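Local coordinates for protein endoglucanase (Humicola insolens, PDB 1DYS) that hydrolyses internal beta-1,4-glucosidic bonds of cellulose as a glycoside hydrolase family 6 endoglucanase of plant biomass recycling, at residues 68-73 against 125-130; 78-83 against 131-136. One frame throughout, in Å; residues are numbered along the deposited sequence.

Contact 1: 68-73 against 125-130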
loop_
_atom_site.group_PDB
_atom_site.type_symbol
_atom_site.label_atom_id
_atom_site.label_comp_id
_atom_site.label_asym_id
_atom_site.label_seq_id
_atom_site.Cartn_x
_atom_site.Cartn_y
_atom_site.Cartn_z
ATOM N N ASN A 68 23.447 -6.981 -8.191
ATOM C CA ASN A 68 24.327 -6.452 -7.172
ATOM C C ASN A 68 25.219 -7.516 -6.550
ATOM O O ASN A 68 26.385 -7.249 -6.285
ATOM C CB ASN A 68 23.501 -5.738 -6.087
ATOM C CG ASN A 68 22.784 -4.511 -6.595
ATOM O OD1 ASN A 68 23.179 -3.910 -7.597
ATOM N ND2 ASN A 68 21.753 -4.068 -5.868
ATOM N N ALA A 69 24.700 -8.719 -6.297
ATOM C CA ALA A 69 25.461 -9.802 -5.715
ATOM C C ALA A 69 26.598 -10.190 -6.693
ATOM O O ALA A 69 27.732 -10.295 -6.263
ATOM C CB ALA A 69 24.657 -11.039 -5.361
ATOM N N ARG A 70 26.272 -10.301 -7.976
ATOM C CA ARG A 70 27.285 -10.665 -8.967
ATOM C C ARG A 70 28.332 -9.578 -9.160
ATOM O O ARG A 70 29.506 -9.903 -9.392
ATOM C CB ARG A 70 26.616 -11.004 -10.300
ATOM C CG ARG A 70 25.727 -12.233 -10.201
ATOM C CD ARG A 70 25.080 -12.615 -11.533
ATOM N NE ARG A 70 24.579 -13.996 -11.393
ATOM C CZ ARG A 70 23.475 -14.424 -11.983
ATOM N NH1 ARG A 70 22.815 -13.612 -12.791
ATOM N NH2 ARG A 70 23.098 -15.692 -11.753
ATOM N N ALA A 71 27.988 -8.303 -9.001
ATOM C CA ALA A 71 28.950 -7.214 -9.092
ATOM C C ALA A 71 29.878 -7.192 -7.879
ATOM O O ALA A 71 31.071 -6.866 -7.960
ATOM C CB ALA A 71 28.241 -5.864 -9.206
ATOM N N ALA A 72 29.343 -7.548 -6.717
ATOM C CA ALA A 72 30.104 -7.575 -5.479
ATOM C C ALA A 72 31.157 -8.675 -5.567
ATOM O O ALA A 72 32.332 -8.519 -5.282
ATOM C CB ALA A 72 29.195 -7.784 -4.273
ATOM N N LYS A 73 30.701 -9.813 -6.077
ATOM C CA LYS A 73 31.574 -10.990 -6.181
ATOM C C LYS A 73 32.640 -10.753 -7.236
ATOM O O LYS A 73 33.759 -11.256 -7.103
ATOM C CB LYS A 73 30.631 -12.159 -6.332
ATOM C CG LYS A 73 30.771 -12.997 -7.567
ATOM C CD LYS A 73 31.639 -14.214 -7.301
ATOM C CE LYS A 73 31.050 -15.165 -6.274
ATOM N NZ LYS A 73 29.559 -15.176 -6.274
ATOM N N LYS A 125 16.760 -20.320 -8.269
ATOM C CA LYS A 125 17.389 -21.578 -8.726
ATOM C C LYS A 125 18.239 -21.302 -9.950
ATOM O O LYS A 125 19.239 -22.008 -10.151
ATOM C CB LYS A 125 16.326 -22.655 -8.988
ATOM C CG LYS A 125 15.726 -23.213 -7.698
ATOM C CD LYS A 125 14.625 -24.244 -7.961
ATOM C CE LYS A 125 14.186 -24.822 -6.623
ATOM N NZ LYS A 125 13.049 -25.748 -6.740
ATOM N N ALA A 126 17.924 -20.287 -10.749
ATOM C CA ALA A 126 18.785 -19.964 -11.909
ATOM C C ALA A 126 20.093 -19.367 -11.438
ATOM O O ALA A 126 21.155 -19.605 -12.029
ATOM C CB ALA A 126 18.051 -19.016 -12.845
ATOM N N ALA A 127 20.065 -18.623 -10.325
ATOM C CA ALA A 127 21.290 -17.978 -9.845
ATOM C C ALA A 127 22.007 -18.857 -8.848
ATOM O O ALA A 127 22.230 -18.525 -7.673
ATOM C CB ALA A 127 20.928 -16.610 -9.237
ATOM N N SER A 128 22.445 -20.036 -9.289
ATOM C CA SER A 128 23.120 -21.047 -8.493
ATOM C C SER A 128 24.485 -20.642 -7.935
ATOM O O SER A 128 24.994 -21.288 -7.009
ATOM C CB SER A 128 23.282 -22.328 -9.326
ATOM O OG SER A 128 23.978 -22.135 -10.528
ATOM N N ASP A 129 25.055 -19.590 -8.473
ATOM C CA ASP A 129 26.292 -18.954 -8.139
ATOM C C ASP A 129 26.135 -17.969 -6.975
ATOM O O ASP A 129 27.110 -17.446 -6.442
ATOM C CB ASP A 129 26.824 -18.158 -9.339
ATOM C CG ASP A 129 25.925 -17.081 -9.886
ATOM O OD1 ASP A 129 24.701 -17.312 -10.058
ATOM O OD2 ASP A 129 26.344 -15.954 -10.229
ATOM N N VAL A 130 24.882 -17.662 -6.639
ATOM C CA VAL A 130 24.653 -16.714 -5.540
ATOM C C VAL A 130 24.102 -17.379 -4.295
ATOM O O VAL A 130 23.216 -18.230 -4.361
ATOM C CB VAL A 130 23.659 -15.656 -6.075
ATOM C CG1 VAL A 130 23.285 -14.626 -5.015
ATOM C CG2 VAL A 130 24.265 -14.950 -7.292
HETATM O O HOH W 1 28.422 -17.302 -3.988
#
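Arg-70 and Asp-129 meet at about a right angle and close a side-on, two-nitrogen salt bridge in the outer helical layer of the family 6 alpha/beta barrel, between helix 60-74 and the type I turn, Ala-127 to Val-130, that follows helix 108-126. NE of Arg-70 reaches OD2 of Asp-129 at 2.9 Å, and NH2 of Arg-70 reaches OD1 of Asp-129 at 2.8 Å in an almost straight bond (178°). Each oxygen offers its syn lone pair, and the guanidinium and carboxylate planes lie only 23° apart, so the paired bonds hold the two groups edge to edge and nearly coplanar. The arginine chain runs extended from CG to NE to span the gap, while CG of Asp-129 sits between its backbone N and carbonyl carbon (chi1 58°), which turns the carboxylate to the helix. Obliquely to the guanidinium, CB of Ala-127 lies 3.4 Å from NH2 of Arg-70. Beneath this exposed pair the contact turns apolar and buried: CB of Ala-69 packs on CG1 of Val-130 at 3.9 Å, and both side chains also rest on Val-81 of strand 79-85. On the other flank the bent chain of Lys-73 brings NZ to the backbone O of Asp-129 in a weak 3.3 Å hydrogen bond, and a water that donates to the same oxygen at 2.8 Å accepts a second weak bond from Lys-73 NZ.

Contact 2: 78-83 against 131-136; sequences NPIVGL and QFAVIL
Val-81 and Leu-83 pair through their backbones with Gln-131, Ala-133 and Ile-135 in an unbroken parallel ladder. Val-81 N donates to Gln-131 O at 3.0 Å, and Ala-133 N returns a bond to Val-81 O at 2.9 Å, both donors tilted somewhat from the carbonyl plane. Further on, Leu-83 N to Ala-133 O and Ile-135 N to Leu-83 O run nearly along the C=O axis. CA-H...O contacts fill in between, the shortest including Gly-82 CA to Ala-133 O at 3.3 Å. Strands 79-83 and 132-136, inclined by 18°, are neighbours in the parallel sheet of the distorted alpha/beta barrel characteristic of family 6, whose helices 60-74 and 108-126 cover the face bearing Val-81, Leu-83, Phe-132 and Val-134. There Phe-132 lies alongside Val-81 and points the same way, its CD1 3.9 Å from Val-81 CB; Leu-83 CD1 comes to that same ring carbon obliquely from two residues further along its strand. On the other face the cross-strand side-chain packing is slightly wider. CG1 of Ile-80, anti to its backbone N (chi1 179°), passes over Gln-131 O at 3.6 Å and carries CD1 on to Ala-133 CB at 4.2 Å, near Phe-6. Replacing Ile-80 by an alanine would probably open a gap over Gln-131 O and deprive the Ala-133 methyl of one of its apolar neighbours. The looser, partly exposed start gives way to water: one molecule donates to Pro-79 O and accepts from Gln-131 N, while the bent Gln-131 side chain starts toward Ile-80, then leads its amide away, OE1 hydrogen-bonded to His-176 NE2.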
loop_
_atom_site.group_PDB
_atom_site.type_symbol
_atom_site.label_atom_id
_atom_site.label_comp_id
_atom_site.label_asym_id
_atom_site.label_seq_id
_atom_site.Cartn_x
_atom_site.Cartn_y
_atom_site.Cartn_z
ATOM N N ASN A 78 32.391 -11.655 -1.060
ATOM C CA ASN A 78 31.702 -12.910 -0.829
ATOM C C ASN A 78 30.360 -12.647 -0.114
ATOM O O ASN A 78 30.244 -12.766 1.113
ATOM C CB ASN A 78 32.524 -13.813 0.096
ATOM C CG ASN A 78 32.852 -15.091 -0.650
ATOM O OD1 ASN A 78 33.875 -15.103 -1.330
ATOM N ND2 ASN A 78 31.980 -16.084 -0.547
ATOM N N PRO A 79 29.414 -12.274 -0.933
ATOM C CA PRO A 79 28.119 -11.824 -0.454
ATOM C C PRO A 79 27.154 -12.937 -0.142
ATOM O O PRO A 79 27.265 -14.076 -0.607
ATOM C CB PRO A 79 27.545 -10.935 -1.590
ATOM C CG PRO A 79 28.243 -11.467 -2.810
ATOM C CD PRO A 79 29.531 -12.110 -2.377
ATOM N N ILE A 80 26.183 -12.546 0.687
ATOM C CA ILE A 80 24.999 -13.404 0.845
ATOM C C ILE A 80 23.843 -12.409 0.715
ATOM O O ILE A 80 23.896 -11.348 1.328
ATOM C CB ILE A 80 24.974 -14.273 2.077
ATOM C CG1 ILE A 80 23.672 -15.094 2.106
ATOM C CG2 ILE A 80 25.178 -13.428 3.342
ATOM C CD1 ILE A 80 23.649 -16.199 3.145
ATOM N N VAL A 81 22.911 -12.721 -0.175
ATOM C CA VAL A 81 21.775 -11.812 -0.387
ATOM C C VAL A 81 20.593 -12.102 0.535
ATOM O O VAL A 81 20.180 -13.252 0.562
ATOM C CB VAL A 81 21.279 -12.043 -1.840
ATOM C CG1 VAL A 81 20.013 -11.236 -2.130
ATOM C CG2 VAL A 81 22.393 -11.695 -2.814
ATOM N N GLY A 82 20.085 -11.111 1.263
ATOM C CA GLY A 82 18.906 -11.373 2.109
ATOM C C GLY A 82 17.675 -10.933 1.300
ATOM O O GLY A 82 17.635 -9.799 0.819
ATOM N N LEU A 83 16.688 -11.847 1.255
ATOM C CA LEU A 83 15.414 -11.537 0.579
ATOM C C LEU A 83 14.273 -11.813 1.568
ATOM O O LEU A 83 14.337 -12.821 2.274
ATOM C CB LEU A 83 15.160 -12.406 -0.659
ATOM C CG LEU A 83 16.184 -12.224 -1.789
ATOM C CD1 LEU A 83 15.833 -13.219 -2.911
ATOM C CD2 LEU A 83 16.197 -10.800 -2.280
ATOM N N GLN A 131 24.600 -16.934 -3.115
ATOM C CA GLN A 131 24.018 -17.501 -1.897
ATOM C C GLN A 131 22.841 -16.642 -1.411
ATOM O O GLN A 131 23.039 -15.418 -1.392
ATOM C CB GLN A 131 25.086 -17.576 -0.768
ATOM C CG GLN A 131 26.178 -18.580 -1.195
ATOM C CD GLN A 131 25.756 -20.025 -1.049
ATOM O OE1 GLN A 131 25.100 -20.428 -0.083
ATOM N NE2 GLN A 131 26.100 -20.842 -2.051
ATOM N N PHE A 132 21.750 -17.265 -0.986
ATOM C CA PHE A 132 20.599 -16.502 -0.535
ATOM C C PHE A 132 20.152 -16.903 0.861
ATOM O O PHE A 132 20.114 -18.083 1.218
ATOM C CB PHE A 132 19.383 -16.778 -1.458
ATOM C CG PHE A 132 19.529 -16.326 -2.882
ATOM C CD1 PHE A 132 19.261 -15.034 -3.310
ATOM C CD2 PHE A 132 20.048 -17.212 -3.827
ATOM C CE1 PHE A 132 19.433 -14.666 -4.612
ATOM C CE2 PHE A 132 20.260 -16.823 -5.134
ATOM C CZ PHE A 132 19.923 -15.549 -5.564
ATOM N N ALA A 133 19.793 -15.889 1.649
ATOM C CA ALA A 133 19.112 -16.102 2.908
ATOM C C ALA A 133 17.679 -15.540 2.736
ATOM O O ALA A 133 17.555 -14.351 2.452
ATOM C CB ALA A 133 19.684 -15.368 4.107
ATOM N N VAL A 134 16.712 -16.439 2.799
ATOM C CA VAL A 134 15.341 -15.982 2.541
ATOM C C VAL A 134 14.554 -16.090 3.820
ATOM O O VAL A 134 14.376 -17.130 4.432
ATOM C CB VAL A 134 14.659 -16.835 1.439
ATOM C CG1 VAL A 134 13.207 -16.402 1.256
ATOM C CG2 VAL A 134 15.445 -16.753 0.147
ATOM N N ILE A 135 13.971 -14.961 4.254
ATOM C CA ILE A 135 13.101 -14.890 5.375
ATOM C C ILE A 135 11.690 -15.142 4.841
ATOM O O ILE A 135 11.234 -14.474 3.917
ATOM C CB ILE A 135 13.199 -13.558 6.123
ATOM C CG1 ILE A 135 14.539 -13.580 6.873
ATOM C CG2 ILE A 135 11.985 -13.363 7.024
ATOM C CD1 ILE A 135 14.783 -12.321 7.710
ATOM N N LEU A 136 11.076 -16.141 5.470
ATOM C CA LEU A 136 9.761 -16.497 4.998
ATOM C C LEU A 136 8.650 -15.927 5.869
ATOM O O LEU A 136 8.397 -16.262 7.009
ATOM C CB LEU A 136 9.543 -18.011 4.973
ATOM C CG LEU A 136 10.556 -18.803 4.151
ATOM C CD1 LEU A 136 10.506 -20.245 4.619
ATOM C CD2 LEU A 136 10.253 -18.641 2.670
HETATM O O HOH W 2 26.790 -14.894 -3.330
#

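How the contacts relate
From the N terminus, the chain runs along helix 60-74, which carries 68-73, then turns into strand 79-85, which carries 78-83. It next passes through helix 108-126 to the turn in 125-130 and goes straight on into strand 132-136. Contact 1 closes the loop from 73 to 125 and contact 2 the one from 83 to 131, so the two cross rather than nest. Contact 1 joins the outer helical layer to the approach of a barrel strand; contact 2 joins that strand to its neighbour in the sheet. Their centres are 10 Å apart, and they meet where Ala-127 O comes to Phe-132 CE2 at 3.6 Å.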